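Local coordinates for CoA-binding domain-containing protein (Thermus thermophilus, PDB 1IUK) that probably binds coenzyme A through a Rossmann-type domain, although its cellular role is not known, at residues Pro33-Leu36 against Arg37-Tyr41; Ala122-Leu126 against Met127-Lys131. One frame throughout, in Å; residues are numbered along the deposited sequence.

Contact 1 comes first along the chain and contact 2 near its end, their centres 13 Å apart within one domain built on a parallel five-stranded sheet. Contact 1 finishes helix 28-38, which bridges strands 15-19 and 42-46 at one edge of the sheet; contact 2 starts helix 126-134 just after strand 120-122, outermost at the other edge. Helix 126-134 nevertheless reaches helix 28-38, so distant parts of the sequence pack together. Their polar junction is Tyr35 OH with His130 ND1, 2.8 Å apart and probably hydrogen-bonded, and Gln39 CG lies 3.5 Å from His130 CE1. The two helix ends are thus joined by side-chain contacts inside a domain that, by family, probably binds coenzyme A.

Contact 1 (Pro33-Leu36 against Arg37-Tyr41); sequences PRYL and REQGY
A Schellman motif ends helix 28-38, the helical arm of the beta-alpha-beta unit between strands 15-19 and 42-46, and brings Leu36 against Tyr41. Its inner bond joins Gly40 N to Arg37 O at 3.2 Å; the outer one, from Tyr41 N to Leu36 O at 3.3 Å, is weak. Gly40 takes the C' position of the motif, with a positive phi of 87°, where a CB would press on the preceding carbonyl oxygen.

One turn back, Tyr35 O accepts two N-H groups of the same residue: the backbone N of Gln39 at 3.1 Å and its side-chain NE2 at 3.0 Å, the oxygen lying in the amide plane. The bend at chi2 of Gln39 (-38°) folds the amide back over the Tyr35 ring, the two planes being 12° apart. Gln39 CG makes a CH-pi contact over one face of the Tyr35 ring, 3.7 Å from its centroid. OE1 of this amide turns to Arg135, while Tyr35 OH is directed to His130. Replacing Gln39 by an alanine would probably cost Tyr35 O its second donor, uncover part of that ring face and leave Arg135 without this acceptor.

On the exposed flank, Arg34 NH1 and Glu38 OE1 form a salt bridge at 3.6 Å; the oxygen stands well out of the guanidinium plane, so the pairing rests on charge alone. On the buried side, where Leu36 also meets Ile16 and Val43, Tyr41 turns the edge of its ring to the helix end, with CD1 3.2 Å from Leu36 O and 4.1 Å from Leu36 CB.

Contact 2 (Ala122-Leu126 against Met127-Lys131); sequences ADRCL and MVEHK
Glu129 leans back from the first turn of helix 126-134 over Arg124 and Cys125. Its CB sits 3.5 Å from Cys125 O, the oxygen that also receives the backbone N of Glu129 at 2.9 Å in a nearly straight bond (N-H...O 173°). Glu129 CG then passes across the aliphatic part of Arg124, 3.6 Å from Arg124 CD. The bend at chi2 (-44°) curls the chain toward the preceding loop instead of out along the helix, setting the carboxylate carbon over the same Arg124 CD. Cys125 holds the N-cap position, at the turn from strand 120-122 of the Rossmann-type sheet into its last helix. A water links this cap to the carboxylate: it accepts from Cys125 N at 2.8 Å and donates to Glu129 OE1 at 3.1 Å. Glu129 OE2 forms a salt bridge with Arg124 NH1 at 3.4 Å, the guanidinium and carboxylate planes 40° apart, and shares its charge with Arg132 NE, one turn along. At the N-cap itself, Cys125 CB rests against Val128 CB at 3.9 Å, while Cys125 SG lies 4.1 Å from Met127 CB.

Contact 1 (Pro33-Leu36 against Arg37-Tyr41)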
loop_
_atom_site.group_PDB
_atom_site.type_symbol
_atom_site.label_atom_id
_atom_site.label_comp_id
_atom_site.label_asym_id
_atom_site.label_seq_id
_atom_site.Cartn_x
_atom_site.Cartn_y
_atom_site.Cartn_z
ATOM N N PRO A 33 0.305 -7.483 -4.992
ATOM C CA PRO A 33 -0.245 -7.940 -3.709
ATOM C C PRO A 33 -0.145 -9.476 -3.568
ATOM O O PRO A 33 0.017 -10.019 -2.468
ATOM C CB PRO A 33 -1.699 -7.467 -3.758
ATOM C CG PRO A 33 -1.693 -6.342 -4.733
ATOM C CD PRO A 33 -0.671 -6.686 -5.756
ATOM N N ARG A 34 -0.265 -10.163 -4.700
ATOM C CA ARG A 34 -0.183 -11.615 -4.739
ATOM C C ARG A 34 1.201 -12.056 -4.261
ATOM O O ARG A 34 1.334 -12.953 -3.421
ATOM C CB ARG A 34 -0.417 -12.101 -6.169
ATOM C CG ARG A 34 -1.362 -13.268 -6.277
ATOM C CD ARG A 34 -1.100 -14.050 -7.554
ATOM N NE ARG A 34 -1.324 -15.475 -7.357
ATOM C CZ ARG A 34 -0.410 -16.411 -7.583
ATOM N NH1 ARG A 34 0.799 -16.067 -8.020
ATOM N NH2 ARG A 34 -0.703 -17.691 -7.368
ATOM N N TYR A 35 2.229 -11.421 -4.806
ATOM C CA TYR A 35 3.603 -11.718 -4.430
ATOM C C TYR A 35 3.816 -11.484 -2.933
ATOM O O TYR A 35 4.435 -12.299 -2.238
ATOM C CB TYR A 35 4.563 -10.823 -5.205
ATOM C CG TYR A 35 5.971 -10.808 -4.644
ATOM C CD1 TYR A 35 6.352 -9.864 -3.696
ATOM C CD2 TYR A 35 6.925 -11.741 -5.067
ATOM C CE1 TYR A 35 7.647 -9.847 -3.181
ATOM C CE2 TYR A 35 8.223 -11.734 -4.558
ATOM C CZ TYR A 35 8.580 -10.783 -3.617
ATOM O OH TYR A 35 9.866 -10.747 -3.121
ATOM N N LEU A 36 3.303 -10.351 -2.453
ATOM C CA LEU A 36 3.443 -9.958 -1.054
ATOM C C LEU A 36 2.842 -10.968 -0.098
ATOM O O LEU A 36 3.434 -11.271 0.937
ATOM C CB LEU A 36 2.785 -8.595 -0.835
ATOM C CG LEU A 36 3.632 -7.317 -0.863
ATOM C CD1 LEU A 36 5.026 -7.543 -1.400
ATOM C CD2 LEU A 36 2.899 -6.281 -1.688
ATOM N N ARG A 37 1.665 -11.485 -0.432
ATOM C CA ARG A 37 1.011 -12.472 0.413
ATOM C C ARG A 37 1.888 -13.720 0.524
ATOM O O ARG A 37 1.943 -14.366 1.569
ATOM C CB ARG A 37 -0.346 -12.841 -0.169
ATOM C CG ARG A 37 -1.167 -13.776 0.691
ATOM C CD ARG A 37 -2.287 -14.386 -0.144
ATOM N NE ARG A 37 -3.301 -15.059 0.663
ATOM C CZ ARG A 37 -4.373 -15.669 0.160
ATOM N NH1 ARG A 37 -4.570 -15.691 -1.155
ATOM N NH2 ARG A 37 -5.246 -16.257 0.973
ATOM N N GLU A 38 2.572 -14.049 -0.567
ATOM C CA GLU A 38 3.460 -15.205 -0.602
ATOM C C GLU A 38 4.622 -14.985 0.356
ATOM O O GLU A 38 5.076 -15.921 1.023
ATOM C CB GLU A 38 4.008 -15.398 -2.009
ATOM C CG GLU A 38 2.963 -15.769 -3.029
ATOM C CD GLU A 38 3.576 -16.085 -4.378
ATOM O OE1 GLU A 38 2.909 -16.754 -5.194
ATOM O OE2 GLU A 38 4.728 -15.668 -4.628
ATOM N N GLN A 39 5.101 -13.745 0.422
ATOM C CA GLN A 39 6.216 -13.404 1.294
ATOM C C GLN A 39 5.829 -13.304 2.766
ATOM O O GLN A 39 6.586 -12.766 3.577
ATOM C CB GLN A 39 6.858 -12.101 0.830
ATOM C CG GLN A 39 7.168 -12.074 -0.655
ATOM C CD GLN A 39 7.666 -13.410 -1.166
ATOM O OE1 GLN A 39 8.793 -13.809 -0.881
ATOM N NE2 GLN A 39 6.823 -14.110 -1.924
ATOM N N GLY A 40 4.649 -13.807 3.110
ATOM C CA GLY A 40 4.215 -13.802 4.497
ATOM C C GLY A 40 3.503 -12.587 5.067
ATOM O O GLY A 40 3.369 -12.473 6.284
ATOM N N TYR A 41 3.051 -11.678 4.213
ATOM C CA TYR A 41 2.343 -10.487 4.680
ATOM C C TYR A 41 0.841 -10.738 4.662
ATOM O O TYR A 41 0.359 -11.601 3.927
ATOM C CB TYR A 41 2.624 -9.297 3.759
ATOM C CG TYR A 41 4.039 -8.794 3.789
ATOM C CD1 TYR A 41 4.889 -9.002 2.706
ATOM C CD2 TYR A 41 4.539 -8.109 4.900
ATOM C CE1 TYR A 41 6.192 -8.551 2.724
ATOM C CE2 TYR A 41 5.851 -7.648 4.928
ATOM C CZ TYR A 41 6.674 -7.874 3.835
ATOM O OH TYR A 41 7.974 -7.432 3.839
#

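Contact 2 (Ala122-Leu126 against Met127-Lys131)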
loop_
_atom_site.group_PDB
_atom_site.type_symbol
_atom_site.label_atom_id
_atom_site.label_comp_id
_atom_site.label_asym_id
_atom_site.label_seq_id
_atom_site.Cartn_x
_atom_site.Cartn_y
_atom_site.Cartn_z
ATOM N N ALA A 122 8.002 6.736 -2.559
ATOM C CA ALA A 122 7.222 7.010 -3.765
ATOM C C ALA A 122 7.851 6.578 -5.081
ATOM O O ALA A 122 9.076 6.556 -5.229
ATOM C CB ALA A 122 6.875 8.510 -3.824
ATOM N N ASP A 123 6.984 6.254 -6.037
ATOM C CA ASP A 123 7.393 5.819 -7.369
ATOM C C ASP A 123 8.376 4.625 -7.368
ATOM O O ASP A 123 9.456 4.678 -7.967
ATOM C CB ASP A 123 7.987 7.006 -8.143
ATOM C CG ASP A 123 7.790 6.879 -9.648
ATOM O OD1 ASP A 123 8.040 7.868 -10.372
ATOM O OD2 ASP A 123 7.387 5.789 -10.112
ATOM N N ARG A 124 7.983 3.557 -6.682
ATOM C CA ARG A 124 8.774 2.331 -6.609
ATOM C C ARG A 124 7.790 1.171 -6.572
ATOM O O ARG A 124 6.678 1.314 -6.077
ATOM C CB ARG A 124 9.641 2.310 -5.348
ATOM C CG ARG A 124 10.889 3.162 -5.443
ATOM C CD ARG A 124 12.019 2.577 -4.610
ATOM N NE ARG A 124 12.076 3.134 -3.257
ATOM C CZ ARG A 124 13.108 2.998 -2.419
ATOM N NH1 ARG A 124 14.191 2.316 -2.783
ATOM N NH2 ARG A 124 13.062 3.551 -1.212
ATOM N N CYS A 125 8.187 0.030 -7.123
ATOM C CA CYS A 125 7.327 -1.141 -7.105
ATOM C C CYS A 125 7.705 -1.930 -5.859
ATOM O O CYS A 125 8.838 -2.397 -5.740
ATOM C CB CYS A 125 7.547 -2.004 -8.353
ATOM S SG CYS A 125 6.432 -3.427 -8.437
ATOM N N LEU A 126 6.760 -2.073 -4.935
ATOM C CA LEU A 126 7.016 -2.787 -3.693
ATOM C C LEU A 126 7.540 -4.219 -3.914
ATOM O O LEU A 126 8.412 -4.685 -3.170
ATOM C CB LEU A 126 5.747 -2.805 -2.824
ATOM C CG LEU A 126 5.864 -3.362 -1.396
ATOM C CD1 LEU A 126 7.146 -2.874 -0.729
ATOM C CD2 LEU A 126 4.636 -2.943 -0.590
ATOM N N MET A 127 7.018 -4.917 -4.921
ATOM C CA MET A 127 7.477 -6.285 -5.196
ATOM C C MET A 127 8.947 -6.269 -5.580
ATOM O O MET A 127 9.767 -7.009 -5.025
ATOM C CB MET A 127 6.689 -6.911 -6.344
ATOM C CG MET A 127 7.255 -8.270 -6.791
ATOM S SD MET A 127 6.134 -9.076 -7.939
ATOM C CE MET A 127 6.138 -7.837 -9.268
ATOM N N VAL A 128 9.270 -5.415 -6.543
ATOM C CA VAL A 128 10.629 -5.288 -7.018
ATOM C C VAL A 128 11.552 -4.945 -5.863
ATOM O O VAL A 128 12.579 -5.598 -5.672
ATOM C CB VAL A 128 10.717 -4.209 -8.093
ATOM C CG1 VAL A 128 12.155 -3.785 -8.299
ATOM C CG2 VAL A 128 10.100 -4.730 -9.385
ATOM N N GLU A 129 11.174 -3.935 -5.083
ATOM C CA GLU A 129 11.982 -3.499 -3.948
ATOM C C GLU A 129 12.142 -4.585 -2.898
ATOM O O GLU A 129 13.213 -4.721 -2.296
ATOM C CB GLU A 129 11.367 -2.254 -3.320
ATOM C CG GLU A 129 11.588 -0.988 -4.147
ATOM C CD GLU A 129 13.014 -0.866 -4.670
ATOM O OE1 GLU A 129 13.192 -0.705 -5.897
ATOM O OE2 GLU A 129 13.956 -0.930 -3.855
ATOM N N HIS A 130 11.085 -5.357 -2.676
ATOM C CA HIS A 130 11.145 -6.438 -1.701
ATOM C C HIS A 130 12.155 -7.495 -2.170
ATOM O O HIS A 130 12.958 -8.014 -1.378
ATOM C CB HIS A 130 9.773 -7.084 -1.538
ATOM C CG HIS A 130 9.717 -8.102 -0.443
ATOM N ND1 HIS A 130 9.934 -9.446 -0.665
ATOM C CD2 HIS A 130 9.457 -7.976 0.880
ATOM C CE1 HIS A 130 9.807 -10.104 0.474
ATOM N NE2 HIS A 130 9.517 -9.235 1.426
ATOM N N LYS A 131 12.106 -7.807 -3.463
ATOM C CA LYS A 131 13.019 -8.780 -4.045
ATOM C C LYS A 131 14.454 -8.306 -3.914
ATOM O O LYS A 131 15.312 -9.064 -3.492
ATOM C CB LYS A 131 12.698 -8.998 -5.517
ATOM C CG LYS A 131 11.548 -9.933 -5.747
ATOM C CD LYS A 131 11.147 -9.947 -7.206
ATOM C CE LYS A 131 10.094 -11.007 -7.451
ATOM N NZ LYS A 131 10.094 -11.469 -8.864
HETATM O O HOH W 1 10.842 -0.178 -7.830
#